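Chemotaxis transducer (Pseudomonas aeruginosa, PDB 6GCV) senses nitrate for chemotaxis through direct binding of the ion to its ligand-binding PilJ domain, and probably passes the signal across the membrane. Local coordinates at residues Ser31-Met34 with Ala35-Ala38; Asn127-Val130 with Ser131-Ala135. All blocks are in the same frame, centred on the assembly; numbering follows the deposited sequence.

Contact 1 (Ser31-Met34 with Ala35-Ala38); sequences SQKM and AREA. With NA (sodium ion), chain E; ACT (acetate ion), chain G.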
loop_
_atom_site.group_PDB
_atom_site.type_symbol
_atom_site.label_atom_id
_atom_site.label_comp_id
_atom_site.label_asym_id
_atom_site.label_seq_id
_atom_site.Cartn_x
_atom_site.Cartn_y
_atom_site.Cartn_z
ATOM N N SER A 31 -1.940 4.828 -2.420
ATOM C CA SER A 31 -1.099 5.590 -3.328
ATOM C C SER A 31 -0.477 4.718 -4.411
ATOM O O SER A 31 -0.260 5.182 -5.527
ATOM C CB SER A 31 -0.024 6.364 -2.542
ATOM O OG SER A 31 1.059 5.542 -2.098
ATOM N N GLN A 32 -0.145 3.490 -4.043
ATOM C CA GLN A 32 0.476 2.563 -4.981
ATOM C C GLN A 32 -0.562 1.864 -5.889
ATOM O O GLN A 32 -0.325 1.683 -7.084
ATOM C CB GLN A 32 1.335 1.555 -4.212
ATOM C CG GLN A 32 2.376 2.229 -3.349
ATOM C CD GLN A 32 3.274 3.104 -4.151
ATOM O OE1 GLN A 32 4.080 2.578 -4.916
ATOM N NE2 GLN A 32 3.122 4.429 -4.031
ATOM N N LYS A 33 -1.687 1.495 -5.293
ATOM C CA LYS A 33 -2.783 0.898 -6.071
ATOM C C LYS A 33 -3.248 1.813 -7.190
ATOM O O LYS A 33 -3.467 1.368 -8.327
ATOM C CB LYS A 33 -3.935 0.503 -5.129
ATOM C CG LYS A 33 -5.099 -0.213 -5.816
ATOM C CD LYS A 33 -6.064 -0.770 -4.779
ATOM C CE LYS A 33 -7.151 -1.610 -5.431
ATOM N NZ LYS A 33 -8.261 -0.736 -5.864
ATOM N N MET A 34 -3.403 3.095 -6.870
ATOM C CA MET A 34 -3.868 4.017 -7.886
ATOM C C MET A 34 -2.834 4.158 -9.008
ATOM O O MET A 34 -3.202 4.301 -10.184
ATOM C CB MET A 34 -4.330 5.352 -7.310
ATOM C CG MET A 34 -3.279 6.119 -6.621
ATOM S SD MET A 34 -3.930 7.580 -5.772
ATOM C CE MET A 34 -4.863 7.065 -4.344
ATOM N N ALA A 35 -1.553 4.120 -8.665
ATOM C CA ALA A 35 -0.534 4.192 -9.702
ATOM C C ALA A 35 -0.621 2.971 -10.632
ATOM O O ALA A 35 -0.540 3.098 -11.853
ATOM C CB ALA A 35 0.849 4.286 -9.101
ATOM N N ARG A 36 -0.756 1.789 -10.055
ATOM C CA ARG A 36 -0.890 0.631 -10.897
ATOM C C ARG A 36 -2.117 0.689 -11.796
ATOM O O ARG A 36 -2.058 0.338 -12.962
ATOM C CB ARG A 36 -0.644 -0.642 -10.158
ATOM C CG ARG A 36 -1.559 -1.088 -9.151
ATOM C CD ARG A 36 -2.515 -2.147 -9.660
ATOM N NE ARG A 36 -3.259 -2.705 -8.550
ATOM C CZ ARG A 36 -4.395 -3.389 -8.624
ATOM N NH1 ARG A 36 -5.133 -3.341 -9.719
ATOM N NH2 ARG A 36 -4.882 -3.891 -7.468
ATOM N N GLU A 37 -3.235 1.150 -11.247
ATOM C CA GLU A 37 -4.453 1.274 -12.056
ATOM C C GLU A 37 -4.256 2.292 -13.197
ATOM O O GLU A 37 -4.758 2.057 -14.325
ATOM C CB GLU A 37 -5.613 1.673 -11.155
ATOM C CG GLU A 37 -6.048 0.552 -10.248
ATOM C CD GLU A 37 -6.966 0.946 -9.116
ATOM O OE1 GLU A 37 -6.952 2.118 -8.718
ATOM O OE2 GLU A 37 -7.693 0.066 -8.564
ATOM N N ALA A 38 -3.608 3.419 -12.907
ATOM C CA ALA A 38 -3.373 4.419 -13.959
ATOM C C ALA A 38 -2.456 3.894 -15.044
ATOM O O ALA A 38 -2.674 4.155 -16.236
ATOM C CB ALA A 38 -2.834 5.686 -13.341
HETATM NA NA NA E . -7.114 0.292 -14.304
HETATM C C ACT G . -8.694 -3.060 -9.354
HETATM O O ACT G . -8.397 -4.272 -9.603
HETATM O OXT ACT G . -8.000 -2.095 -9.836
HETATM C CH3 ACT G . -9.714 -2.735 -8.306
HETATM O O HOH W 1 -7.558 -1.883 -12.569
#
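Lys-33 and Glu-37, one helical turn apart, form an i to i+4 salt bridge: Lys-33 NZ lies 2.9 Å from Glu-37 OE2, on its syn side but 30° out of the carboxylate plane. Lys-33 runs out with CG opposite its own backbone N (chi1 -176°) and bends only at chi4, which turns the ammonium back to the acid. Thr-54 OG1 of helix 48-67 is hydrogen-bonded to both Lys-33 NZ and Glu-37 OE1, tying the pair to the next helix. An acetate, probably from the crystallisation liquor, brings OXT to 2.5 Å from Glu-37 OE2, close enough that one of the acids probably holds a proton. Over one face of the Arg-36 guanidinium lies Lys-33 CG, 4.0 Å from Arg-36 NH2, and that nitrogen bonds Gln-32 and Thr-120 of the second subunit. Backbone oxygen Glu-37 O meets the sodium ion at 2.9 Å. On the inner side, Met-34 packs against Trp-93 and Leu-100 of helix 80-103 and Leu-51 and Tyr-58 of helix 48-67. This is a helix of a four-helix bundle, with apolar residues turned to the core and a charged, polar strip at the subunit interface.

Contact 2 (Asn127-Val130 with Ser131-Ala135); sequences NNLV and SLMSA
Leu-129 and Met-133 meet through Leu-129 CG and Met-133 SD, 3.9 Å apart, their side chains crossing at a slant one turn apart on helix 112-137. Met-133 sets off with CG opposite its carbonyl carbon (chi1 -70°), which lays CG 3.3 Å from Leu-129 O; the chain bends at chi3, and the side chain packs on Thr-20, Ile-21 and Ala-24 of helix 18-42. Leu-129 faces another neighbour, touching Gln-85 and Arg-86 of helix 80-103. Beneath these side chains the backbone is regular: Met-133 N bonds Leu-129 O, and Ser-134 N bonds Val-130 O at 2.9 Å. Ser-134 OG also lies 3.2 Å from Val-130 O, at best a weak bond whose proton has another possible acceptor.

The polar side is built around Ser-131, modelled in two conformers. In one of them OG meets two waters: the first, 3.0 Å from Ser-131 OG, donates to Asn-127 OD1, and the second, 2.8 Å from Ser-131 OG, donates to Asn-128 OD1. Asn-127 OD1 also accepts from Arg-28 of helix 18-42, whereas Asn-128 ND2 makes a weak bond to Glu-125. Val-130 packs on Asn-22 of the second subunit. The chemistry is thus divided round the helix: a thioether-leucine contact joins the packing with neighbouring helices, while hydroxyl and amides are linked through water in the conformer described.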
loop_
_atom_site.group_PDB
_atom_site.type_symbol
_atom_site.label_atom_id
_atom_site.label_comp_id
_atom_site.label_asym_id
_atom_site.label_seq_id
_atom_site.Cartn_x
_atom_site.Cartn_y
_atom_site.Cartn_z
ATOM N N ASN A 127 4.291 7.432 4.781
ATOM C CA ASN A 127 4.932 6.636 5.811
ATOM C C ASN A 127 5.380 7.528 6.968
ATOM O O ASN A 127 5.260 7.146 8.139
ATOM C CB ASN A 127 6.106 5.889 5.228
ATOM C CG ASN A 127 6.582 4.822 6.141
ATOM O OD1 ASN A 127 5.797 4.001 6.628
ATOM N ND2 ASN A 127 7.862 4.810 6.369
ATOM N N ASN A 128 5.916 8.715 6.656
ATOM C CA ASN A 128 6.304 9.636 7.716
ATOM C C ASN A 128 5.092 10.058 8.569
ATOM O O ASN A 128 5.190 10.210 9.780
ATOM C CB ASN A 128 7.004 10.873 7.162
ATOM C CG ASN A 128 8.363 10.560 6.554
ATOM O OD1 ASN A 128 8.961 9.514 6.842
ATOM N ND2 ASN A 128 8.868 11.467 5.701
ATOM N N LEU A 129 3.948 10.262 7.936
ATOM C CA LEU A 129 2.714 10.582 8.662
ATOM C C LEU A 129 2.347 9.472 9.628
ATOM O O LEU A 129 2.063 9.739 10.810
ATOM C CB LEU A 129 1.563 10.894 7.701
ATOM C CG LEU A 129 0.193 11.156 8.345
ATOM C CD1 LEU A 129 0.230 12.364 9.245
ATOM C CD2 LEU A 129 -0.902 11.287 7.298
ATOM N N VAL A 130 2.362 8.231 9.142
ATOM C CA VAL A 130 2.089 7.082 9.999
ATOM C C VAL A 130 3.048 7.057 11.189
ATOM O O VAL A 130 2.644 6.852 12.325
ATOM C CB VAL A 130 2.192 5.743 9.202
ATOM C CG1 VAL A 130 2.147 4.528 10.126
ATOM C CG2 VAL A 130 1.075 5.677 8.182
ATOM N N SER A 131 4.321 7.261 10.927
ATOM C CA SER A 131 5.335 7.250 11.994
ATOM C C SER A 131 5.045 8.307 13.045
ATOM O O SER A 131 5.140 8.033 14.254
ATOM C CB SER A 131 6.714 7.493 11.409
ATOM O OG SER A 131 7.120 6.390 10.613
ATOM N N LEU A 132 4.715 9.515 12.613
ATOM C CA LEU A 132 4.418 10.580 13.587
ATOM C C LEU A 132 3.178 10.248 14.411
ATOM O O LEU A 132 3.118 10.511 15.629
ATOM C CB LEU A 132 4.215 11.910 12.869
ATOM C CG LEU A 132 5.454 12.512 12.223
ATOM C CD1 LEU A 132 5.013 13.701 11.378
ATOM C CD2 LEU A 132 6.471 12.963 13.246
ATOM N N MET A 133 2.165 9.714 13.745
ATOM C CA MET A 133 0.922 9.319 14.440
ATOM C C MET A 133 1.188 8.245 15.473
ATOM O O MET A 133 0.723 8.351 16.610
ATOM C CB MET A 133 -0.138 8.867 13.454
ATOM C CG MET A 133 -0.687 10.009 12.611
ATOM S SD MET A 133 -1.766 9.430 11.276
ATOM C CE MET A 133 -3.136 8.765 12.199
ATOM N N SER A 134 1.987 7.249 15.095
ATOM C CA SER A 134 2.291 6.159 16.005
ATOM C C SER A 134 3.138 6.625 17.175
ATOM O O SER A 134 2.945 6.189 18.293
ATOM C CB SER A 134 2.995 5.032 15.261
ATOM O OG SER A 134 2.077 4.437 14.410
ATOM N N ALA A 135 4.072 7.530 16.915
ATOM C CA ALA A 135 4.917 8.045 17.987
ATOM C C ALA A 135 4.068 8.710 19.084
ATOM O O ALA A 135 4.304 8.552 20.202
ATOM C CB ALA A 135 5.940 9.028 17.449
HETATM O O HOH W 2 6.121 3.933 9.288
HETATM O O HOH W 3 9.025 7.347 8.811
#

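How the contacts relate
Contact 1 lies on helix 18-42 and contact 2 on helix 112-137, two helices of the same bundle. Their centres are about 22 Å apart, on opposite sides of the chain's centre, and their nearest atoms stay about 8 Å apart, so they do not touch. Arg-28, a turn before contact 1, links them indirectly: its carbonyl oxygen is hydrogen-bonded to Ser-31 and its guanidinium to Asn-127. The sodium site belongs to contact 1, through Glu-37, with Asp-47 completing the pair of protein ligands. Both contacts also reach the second subunit, contact 1 by hydrogen bonds and packing, contact 2 by the packing of Val-130 alone.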